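Local coordinates for protein amine oxidase (PDB 3PGB) that is a copper amine oxidase that probably oxidises primary amines, using a copper ion and a topaquinone cofactor held in each subunit, at residues S50-T55 against C759-Q764; E59-K64 against S339-R344; N113-I118 against Q651-P656. All coordinates share one frame; numbering follows the deposited sequence.

Contact 1 (S50-T55 against C759-Q764); sequences SPCQIT and CSVVLQ
Where Pro51 meets Ser760, the flat groups that meet are backbone peptides, joined through N-H and C=O. The Ser760 carbonyl receives the Cys52 N-H fairly close to its plane, with the donor tilted 20° from it, and the bond is nearly straight at 2.6 Å from Cys52 N to Ser760 O. Pro51 CA adds a C-H...O contact to that same oxygen. The Ser50 carbonyl is met from further off its plane, at 3.1 Å between Ser760 N and Ser50 O, while Cys759 CA brings a second C-H...O contact. Together these bonds make a single beta bridge, after which the two backbones diverge.

A disulfide rivets the bridge covalently. Cys52 SG and Cys759 SG are joined at 2.0 Å in a right-handed link, chi3 88°. Cys759 contributes by holding its sulfur between its own N and carbonyl carbon (chi1 64°), which turns it across to Cys52. Val761 CG1 packs on the bonded sulfur, 3.4 Å from Cys52 SG, and Ile54 CD1 touches that methyl more loosely.

Strand 759-763 also pairs antiparallel with a strand of the second subunit, whose Leu763 packs on Cys52, so the riveted segment lies beside a sheet that crosses the dimer interface. In the other direction Thr55 is bonded through its backbone to Ala336, and the chain runs on into strand 58-59.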
loop_
_atom_site.group_PDB
_atom_site.type_symbol
_atom_site.label_atom_id
_atom_site.label_comp_id
_atom_site.label_asym_id
_atom_site.label_seq_id
_atom_site.Cartn_x
_atom_site.Cartn_y
_atom_site.Cartn_z
ATOM N N SER A 50 -4.765 39.682 -0.658
ATOM C CA SER A 50 -5.968 39.410 0.130
ATOM C C SER A 50 -5.953 38.002 0.744
ATOM O O SER A 50 -5.424 37.073 0.139
ATOM C CB SER A 50 -7.218 39.572 -0.739
ATOM O OG SER A 50 -7.413 40.926 -1.114
ATOM N N PRO A 51 -6.529 37.842 1.952
ATOM C CA PRO A 51 -6.601 36.523 2.577
ATOM C C PRO A 51 -7.337 35.471 1.750
ATOM O O PRO A 51 -8.307 35.793 1.062
ATOM C CB PRO A 51 -7.365 36.791 3.878
ATOM C CG PRO A 51 -7.069 38.199 4.200
ATOM C CD PRO A 51 -6.943 38.907 2.885
ATOM N N CYS A 52 -6.870 34.225 1.824
ATOM C CA CYS A 52 -7.571 33.109 1.202
ATOM C C CYS A 52 -8.925 32.932 1.884
ATOM O O CYS A 52 -9.052 33.126 3.100
ATOM C CB CYS A 52 -6.767 31.811 1.316
ATOM S SG CYS A 52 -5.079 31.867 0.688
ATOM N N GLN A 53 -9.928 32.565 1.093
ATOM C CA GLN A 53 -11.283 32.350 1.595
ATOM C C GLN A 53 -11.492 30.860 1.876
ATOM O O GLN A 53 -11.721 30.079 0.959
ATOM C CB GLN A 53 -12.311 32.852 0.574
ATOM C CG GLN A 53 -12.040 34.259 0.032
ATOM C CD GLN A 53 -13.004 34.666 -1.079
ATOM O OE1 GLN A 53 -14.034 34.016 -1.309
ATOM N NE2 GLN A 53 -12.673 35.750 -1.771
ATOM N N ILE A 54 -11.391 30.473 3.144
ATOM C CA ILE A 54 -11.559 29.081 3.549
ATOM C C ILE A 54 -13.045 28.822 3.774
ATOM O O ILE A 54 -13.532 28.798 4.906
ATOM C CB ILE A 54 -10.738 28.749 4.820
ATOM C CG1 ILE A 54 -9.233 28.864 4.532
ATOM C CG2 ILE A 54 -11.054 27.344 5.317
ATOM C CD1 ILE A 54 -8.688 30.279 4.535
ATOM N N THR A 55 -13.762 28.643 2.672
ATOM C CA THR A 55 -15.204 28.525 2.709
ATOM C C THR A 55 -15.615 27.121 3.131
ATOM O O THR A 55 -15.018 26.144 2.676
ATOM C CB THR A 55 -15.817 28.867 1.341
ATOM O OG1 THR A 55 -14.960 28.393 0.300
ATOM C CG2 THR A 55 -15.964 30.378 1.193
ATOM N N CYS A 759 -3.271 34.407 -2.793
ATOM C CA CYS A 759 -3.933 34.761 -1.535
ATOM C C CYS A 759 -3.044 34.409 -0.358
ATOM O O CYS A 759 -2.017 33.768 -0.534
ATOM C CB CYS A 759 -5.299 34.065 -1.410
ATOM S SG CYS A 759 -5.257 32.251 -1.309
ATOM N N SER A 760 -3.447 34.828 0.839
ATOM C CA SER A 760 -2.641 34.640 2.041
ATOM C C SER A 760 -3.412 33.924 3.139
ATOM O O SER A 760 -4.631 34.026 3.219
ATOM C CB SER A 760 -2.165 35.994 2.566
ATOM O OG SER A 760 -3.263 36.824 2.901
ATOM N N VAL A 761 -2.692 33.204 3.990
ATOM C CA VAL A 761 -3.310 32.547 5.134
ATOM C C VAL A 761 -2.499 32.837 6.378
ATOM O O VAL A 761 -1.276 32.902 6.321
ATOM C CB VAL A 761 -3.417 31.006 4.947
ATOM C CG1 VAL A 761 -4.276 30.675 3.753
ATOM C CG2 VAL A 761 -2.048 30.383 4.796
ATOM N N VAL A 762 -3.186 33.027 7.496
ATOM C CA VAL A 762 -2.524 33.085 8.785
ATOM C C VAL A 762 -2.616 31.698 9.400
ATOM O O VAL A 762 -3.708 31.142 9.521
ATOM C CB VAL A 762 -3.154 34.137 9.705
ATOM C CG1 VAL A 762 -2.564 34.041 11.113
ATOM C CG2 VAL A 762 -2.937 35.528 9.118
ATOM N N LEU A 763 -1.457 31.145 9.756
ATOM C CA LEU A 763 -1.360 29.807 10.336
ATOM C C LEU A 763 -1.261 29.890 11.840
ATOM O O LEU A 763 -0.226 30.276 12.369
ATOM C CB LEU A 763 -0.121 29.077 9.818
ATOM C CG LEU A 763 -0.128 28.641 8.362
ATOM C CD1 LEU A 763 1.220 28.042 8.025
ATOM C CD2 LEU A 763 -1.251 27.643 8.100
ATOM N N GLN A 764 -2.342 29.533 12.524
ATOM C CA GLN A 764 -2.320 29.406 13.976
ATOM C C GLN A 764 -1.850 28.000 14.338
ATOM O O GLN A 764 -1.981 27.077 13.535
ATOM C CB GLN A 764 -3.707 29.680 14.581
ATOM C CG GLN A 764 -3.926 31.126 15.087
ATOM C CD GLN A 764 -4.764 31.994 14.149
ATOM O OE1 GLN A 764 -4.357 33.099 13.786
ATOM N NE2 GLN A 764 -5.943 31.505 13.770
#

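Contact 2 (E59-K64 against S339-R344); sequences EIKAPK and SVDAER
Glu59 and Val340 form a short parallel beta bridge, the start of a contact in which an N-terminal segment is laid along the edge of strand 339-341, in the region of the copper amine oxidase enzyme domain. The backbone link is one bond, 3.2 Å from Ile60 N to Val340 O, and its donor stands well above the carbonyl plane. Beside it, Ile60 packs on the Ser339 methylene with three carbons: CG1, CG2 and CD1 all come close, the nearest being Ile60 CG2 at 3.8 Å from Ser339 CB.

Beyond the bridge a carboxylate takes over from the main chain. Asp341 places CG anti to its backbone N (chi1 -174°), and this brings OD2 to the backbone of the departing segment, where its anti lone pair accepts the Ala62 N-H, with 2.9 Å between Ala62 N and Asp341 OD2. The other oxygen serves the turn that follows: Arg344 N lies 3.0 Å from Asp341 OD1, approaching from above the carboxylate plane in an Asx motif. One side chain thereby shapes its own turn and holds the neighbouring segment. Arg344, its chain extended from CG to NE, lies against Ala62, with Arg344 CD 3.8 Å from Ala62 CB, and its guanidinium makes a salt bridge with Glu65 through NH2.

Ile60 and Ala62 lean on Tyr346 of strand 346-349, the antiparallel partner of strand 339-341; Tyr355 of strand 352-359 packs against Ala62 and Pro63. Lys64 makes a cation-pi contact with Tyr120 of helix 114-122, and Ser339 touches Gln322 of the second subunit.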
loop_
_atom_site.group_PDB
_atom_site.type_symbol
_atom_site.label_atom_id
_atom_site.label_comp_id
_atom_site.label_asym_id
_atom_site.label_seq_id
_atom_site.Cartn_x
_atom_site.Cartn_y
_atom_site.Cartn_z
ATOM N N GLU A 59 -23.918 23.876 1.216
ATOM C CA GLU A 59 -25.145 23.332 1.798
ATOM C C GLU A 59 -26.067 22.885 0.687
ATOM O O GLU A 59 -26.573 23.715 -0.056
ATOM C CB GLU A 59 -25.898 24.382 2.606
ATOM C CG GLU A 59 -25.312 24.729 3.947
ATOM C CD GLU A 59 -26.161 25.770 4.660
ATOM O OE1 GLU A 59 -25.649 26.882 4.932
ATOM O OE2 GLU A 59 -27.356 25.481 4.908
ATOM N N ILE A 60 -26.289 21.580 0.583
ATOM C CA ILE A 60 -27.262 21.044 -0.356
ATOM C C ILE A 60 -28.319 20.228 0.380
ATOM O O ILE A 60 -28.192 19.954 1.578
ATOM C CB ILE A 60 -26.590 20.182 -1.444
ATOM C CG1 ILE A 60 -25.811 19.017 -0.823
ATOM C CG2 ILE A 60 -25.662 21.036 -2.300
ATOM C CD1 ILE A 60 -25.583 17.879 -1.793
ATOM N N LYS A 61 -29.371 19.854 -0.344
ATOM C CA LYS A 61 -30.376 18.944 0.190
ATOM C C LYS A 61 -30.376 17.638 -0.596
ATOM O O LYS A 61 -30.554 17.634 -1.819
ATOM C CB LYS A 61 -31.757 19.608 0.220
ATOM C CG LYS A 61 -31.917 20.524 1.446
ATOM C CD LYS A 61 -33.307 21.147 1.574
ATOM C CE LYS A 61 -33.367 22.089 2.785
ATOM N NZ LYS A 61 -34.742 22.623 3.047
ATOM N N ALA A 62 -30.156 16.533 0.116
ATOM C CA ALA A 62 -30.128 15.204 -0.497
ATOM C C ALA A 62 -31.434 14.953 -1.239
ATOM O O ALA A 62 -32.488 15.405 -0.788
ATOM C CB ALA A 62 -29.909 14.133 0.560
ATOM N N PRO A 63 -31.374 14.246 -2.384
ATOM C CA PRO A 63 -32.592 13.981 -3.169
ATOM C C PRO A 63 -33.629 13.115 -2.449
ATOM O O PRO A 63 -34.816 13.194 -2.762
ATOM C CB PRO A 63 -32.062 13.261 -4.420
ATOM C CG PRO A 63 -30.743 12.741 -4.037
ATOM C CD PRO A 63 -30.174 13.694 -3.037
ATOM N N LYS A 64 -33.181 12.302 -1.498
ATOM C CA LYS A 64 -34.066 11.428 -0.735
ATOM C C LYS A 64 -33.753 11.529 0.753
ATOM O O LYS A 64 -32.682 12.004 1.128
ATOM C CB LYS A 64 -33.868 9.987 -1.196
ATOM C CG LYS A 64 -34.156 9.759 -2.665
ATOM C CD LYS A 64 -35.656 9.843 -2.967
ATOM C CE LYS A 64 -35.927 9.674 -4.458
ATOM N NZ LYS A 64 -37.372 9.797 -4.789
ATOM N N SER A 339 -19.871 19.096 -1.021
ATOM C CA SER A 339 -21.194 19.529 -0.585
ATOM C C SER A 339 -21.766 18.552 0.425
ATOM O O SER A 339 -21.551 17.354 0.323
ATOM C CB SER A 339 -22.113 19.636 -1.794
ATOM O OG SER A 339 -21.469 20.353 -2.839
ATOM N N VAL A 340 -22.499 19.074 1.397
ATOM C CA VAL A 340 -23.025 18.271 2.492
ATOM C C VAL A 340 -24.454 18.674 2.852
ATOM O O VAL A 340 -24.786 19.865 2.878
ATOM C CB VAL A 340 -22.155 18.426 3.750
ATOM C CG1 VAL A 340 -22.863 17.847 4.974
ATOM C CG2 VAL A 340 -20.799 17.763 3.553
ATOM N N ASP A 341 -25.291 17.668 3.101
ATOM C CA ASP A 341 -26.560 17.844 3.789
ATOM C C ASP A 341 -26.326 17.355 5.214
ATOM O O ASP A 341 -26.203 16.157 5.460
ATOM C CB ASP A 341 -27.666 17.036 3.099
ATOM C CG ASP A 341 -29.057 17.296 3.682
ATOM O OD1 ASP A 341 -29.165 17.726 4.860
ATOM O OD2 ASP A 341 -30.052 17.038 2.957
ATOM N N ALA A 342 -26.239 18.295 6.146
ATOM C CA ALA A 342 -25.956 17.967 7.541
ATOM C C ALA A 342 -27.112 17.214 8.206
ATOM O O ALA A 342 -26.884 16.346 9.045
ATOM C CB ALA A 342 -25.631 19.235 8.325
ATOM N N GLU A 343 -28.345 17.553 7.832
ATOM C CA GLU A 343 -29.529 16.931 8.424
ATOM C C GLU A 343 -29.720 15.512 7.894
ATOM O O GLU A 343 -30.072 14.607 8.650
ATOM C CB GLU A 343 -30.779 17.785 8.170
ATOM N N ARG A 344 -29.475 15.316 6.601
ATOM C CA ARG A 344 -29.586 13.987 5.988
ATOM C C ARG A 344 -28.253 13.237 5.885
ATOM O O ARG A 344 -28.207 12.157 5.298
ATOM C CB ARG A 344 -30.251 14.085 4.611
ATOM C CG ARG A 344 -31.648 14.677 4.675
ATOM C CD ARG A 344 -32.404 14.538 3.372
ATOM N NE ARG A 344 -33.770 15.051 3.484
ATOM C CZ ARG A 344 -34.640 15.132 2.474
ATOM N NH1 ARG A 344 -34.301 14.736 1.247
ATOM N NH2 ARG A 344 -35.861 15.614 2.688
#

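Contact 3 (N113-I118 against Q651-P656); sequences NKSEAI and QHDFEP
Asp653, on a type I turn running from His652 to Glu655, presents its carboxylate to the N-terminal end of helix 114-122. Packing is close around this carboxylate: the Asn113 amide is stacked on it, their planes 3° apart, and Lys114 CB lies 3.3 Å from Asp653 OD1, as Ser115 CB does from Asp653 OD2. OD1 receives a weak bond from the Lys114 backbone, 3.0 Å from Lys114 N to Asp653 OD1, and the Ser115 N-H adds a longer, weak one to OD2. Gln651 steadies the group from within its own loop: NE2 points almost straight at Asp653 OD1, 3.2 Å away. The partial positive charge of a helix N terminus would be expected to favour the ionised acid.

On the buried flank Lys114 stretches past Gln651, touching it more loosely, at 3.8 Å from Lys114 CD to Gln651 NE2. Its ammonium makes salt bridges with Asp541, Asp543 and Asp687, all ligands of a bound calcium ion, so this helix start lies right beside the metal site.

The solvent side is Ser115, which is exposed and gives little surface. Its hydroxyl nevertheless makes a short bond, donating nearly along the C-O axis of the carboxylate, with 2.7 Å between Ser115 OG and Asp653 OD2.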
loop_
_atom_site.group_PDB
_atom_site.type_symbol
_atom_site.label_atom_id
_atom_site.label_comp_id
_atom_site.label_asym_id
_atom_site.label_seq_id
_atom_site.Cartn_x
_atom_site.Cartn_y
_atom_site.Cartn_z
ATOM N N ASN A 113 -35.112 -3.007 4.607
ATOM C CA ASN A 113 -34.686 -3.972 3.615
ATOM C C ASN A 113 -34.328 -3.267 2.308
ATOM O O ASN A 113 -34.918 -2.239 1.965
ATOM C CB ASN A 113 -35.801 -5.002 3.379
ATOM C CG ASN A 113 -36.051 -5.889 4.593
ATOM O OD1 ASN A 113 -35.161 -6.092 5.424
ATOM N ND2 ASN A 113 -37.263 -6.425 4.699
ATOM N N LYS A 114 -33.357 -3.818 1.587
ATOM C CA LYS A 114 -32.945 -3.258 0.296
ATOM C C LYS A 114 -34.121 -3.205 -0.682
ATOM O O LYS A 114 -34.236 -2.269 -1.475
ATOM C CB LYS A 114 -31.800 -4.082 -0.293
ATOM C CG LYS A 114 -31.174 -3.515 -1.558
ATOM C CD LYS A 114 -30.083 -4.440 -2.083
ATOM C CE LYS A 114 -29.564 -3.989 -3.434
ATOM N NZ LYS A 114 -28.280 -4.666 -3.778
ATOM N N SER A 115 -34.993 -4.209 -0.613
ATOM C CA SER A 115 -36.172 -4.273 -1.475
ATOM C C SER A 115 -37.164 -3.129 -1.200
ATOM O O SER A 115 -37.936 -2.764 -2.085
ATOM C CB SER A 115 -36.858 -5.642 -1.345
ATOM O OG SER A 115 -37.164 -5.942 0.012
ATOM N N GLU A 116 -37.136 -2.578 0.016
ATOM C CA GLU A 116 -37.888 -1.353 0.361
ATOM C C GLU A 116 -37.145 -0.088 -0.061
ATOM O O GLU A 116 -37.758 0.871 -0.535
ATOM C CB GLU A 116 -38.114 -1.243 1.872
ATOM C CG GLU A 116 -39.174 -2.138 2.468
ATOM C CD GLU A 116 -39.305 -1.902 3.964
ATOM O OE1 GLU A 116 -40.164 -1.079 4.358
ATOM O OE2 GLU A 116 -38.521 -2.504 4.742
ATOM N N ALA A 117 -35.830 -0.077 0.153
ATOM C CA ALA A 117 -35.015 1.115 -0.077
ATOM C C ALA A 117 -34.864 1.454 -1.563
ATOM O O ALA A 117 -35.006 2.610 -1.949
ATOM C CB ALA A 117 -33.656 0.943 0.565
ATOM N N ILE A 118 -34.601 0.445 -2.390
ATOM C CA ILE A 118 -34.302 0.664 -3.810
ATOM C C ILE A 118 -35.448 1.344 -4.577
ATOM O O ILE A 118 -35.202 2.289 -5.329
ATOM C CB ILE A 118 -33.873 -0.651 -4.524
ATOM C CG1 ILE A 118 -32.521 -1.140 -3.990
ATOM C CG2 ILE A 118 -33.800 -0.450 -6.037
ATOM C CD1 ILE A 118 -31.322 -0.380 -4.527
ATOM N N GLN A 651 -27.341 -11.763 -2.654
ATOM C CA GLN A 651 -27.949 -10.806 -1.736
ATOM C C GLN A 651 -29.312 -11.307 -1.252
ATOM O O GLN A 651 -30.113 -11.832 -2.029
ATOM C CB GLN A 651 -28.103 -9.432 -2.406
ATOM C CG GLN A 651 -28.349 -8.257 -1.438
ATOM C CD GLN A 651 -29.793 -8.138 -0.950
ATOM O OE1 GLN A 651 -30.729 -8.613 -1.596
ATOM N NE2 GLN A 651 -29.970 -7.496 0.202
ATOM N N HIS A 652 -29.548 -11.147 0.043
ATOM C CA HIS A 652 -30.852 -11.366 0.631
ATOM C C HIS A 652 -31.057 -10.319 1.698
ATOM O O HIS A 652 -30.105 -9.890 2.346
ATOM C CB HIS A 652 -30.941 -12.756 1.253
ATOM C CG HIS A 652 -30.840 -13.866 0.259
ATOM N ND1 HIS A 652 -31.725 -14.005 -0.790
ATOM C CD2 HIS A 652 -29.959 -14.884 0.147
ATOM C CE1 HIS A 652 -31.390 -15.065 -1.503
ATOM N NE2 HIS A 652 -30.321 -15.616 -0.956
ATOM N N ASP A 653 -32.304 -9.907 1.889
ATOM C CA ASP A 653 -32.616 -8.965 2.952
ATOM C C ASP A 653 -32.541 -9.642 4.316
ATOM O O ASP A 653 -32.343 -8.970 5.320
ATOM C CB ASP A 653 -33.972 -8.303 2.705
ATOM C CG ASP A 653 -33.944 -7.387 1.495
ATOM O OD1 ASP A 653 -32.881 -6.785 1.238
ATOM O OD2 ASP A 653 -34.968 -7.265 0.795
ATOM N N PHE A 654 -32.667 -10.967 4.335
ATOM C CA PHE A 654 -32.479 -11.750 5.561
ATOM C C PHE A 654 -31.005 -12.112 5.852
ATOM O O PHE A 654 -30.725 -12.869 6.788
ATOM C CB PHE A 654 -33.370 -13.008 5.558
ATOM C CG PHE A 654 -33.251 -13.859 4.320
ATOM C CD1 PHE A 654 -32.250 -14.810 4.211
ATOM C CD2 PHE A 654 -34.170 -13.731 3.282
ATOM C CE1 PHE A 654 -32.146 -15.600 3.077
ATOM C CE2 PHE A 654 -34.075 -14.514 2.136
ATOM C CZ PHE A 654 -33.063 -15.458 2.034
ATOM N N GLU A 655 -30.075 -11.569 5.062
ATOM C CA GLU A 655 -28.642 -11.664 5.361
ATOM C C GLU A 655 -28.001 -10.282 5.244
ATOM O O GLU A 655 -27.159 -10.058 4.371
ATOM C CB GLU A 655 -27.948 -12.645 4.399
ATOM C CG GLU A 655 -28.341 -14.112 4.573
ATOM C CD GLU A 655 -27.886 -15.010 3.422
ATOM O OE1 GLU A 655 -27.295 -14.503 2.432
ATOM O OE2 GLU A 655 -28.134 -16.237 3.511
ATOM N N PRO A 656 -28.400 -9.339 6.115
ATOM C CA PRO A 656 -27.854 -7.978 6.025
ATOM C C PRO A 656 -26.410 -7.870 6.510
ATOM O O PRO A 656 -25.637 -7.068 5.975
ATOM C CB PRO A 656 -28.784 -7.174 6.937
ATOM C CG PRO A 656 -29.285 -8.176 7.924
ATOM C CD PRO A 656 -29.428 -9.449 7.167
#

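Followed from the N terminus, the chain lays down the first halves of all three contacts early: 50-55, then 59-64 after a gap of three residues, then 113-118. Their partners come back in a different order. Residues 339-344 close contact 2, 651-656 close contact 3, and 759-764 close contact 1 near the C terminus. Contacts 2 and 3 therefore cross, while both fall within the long span that contact 1 encloses. Contact 1 ties the N-terminal segment to a strand at the dimer interface, contact 2 to a strand edge of the enzyme domain, and contact 3 joins a helix to a loop beside a calcium site. Centres of contacts 1 and 3 are about 47 Å apart.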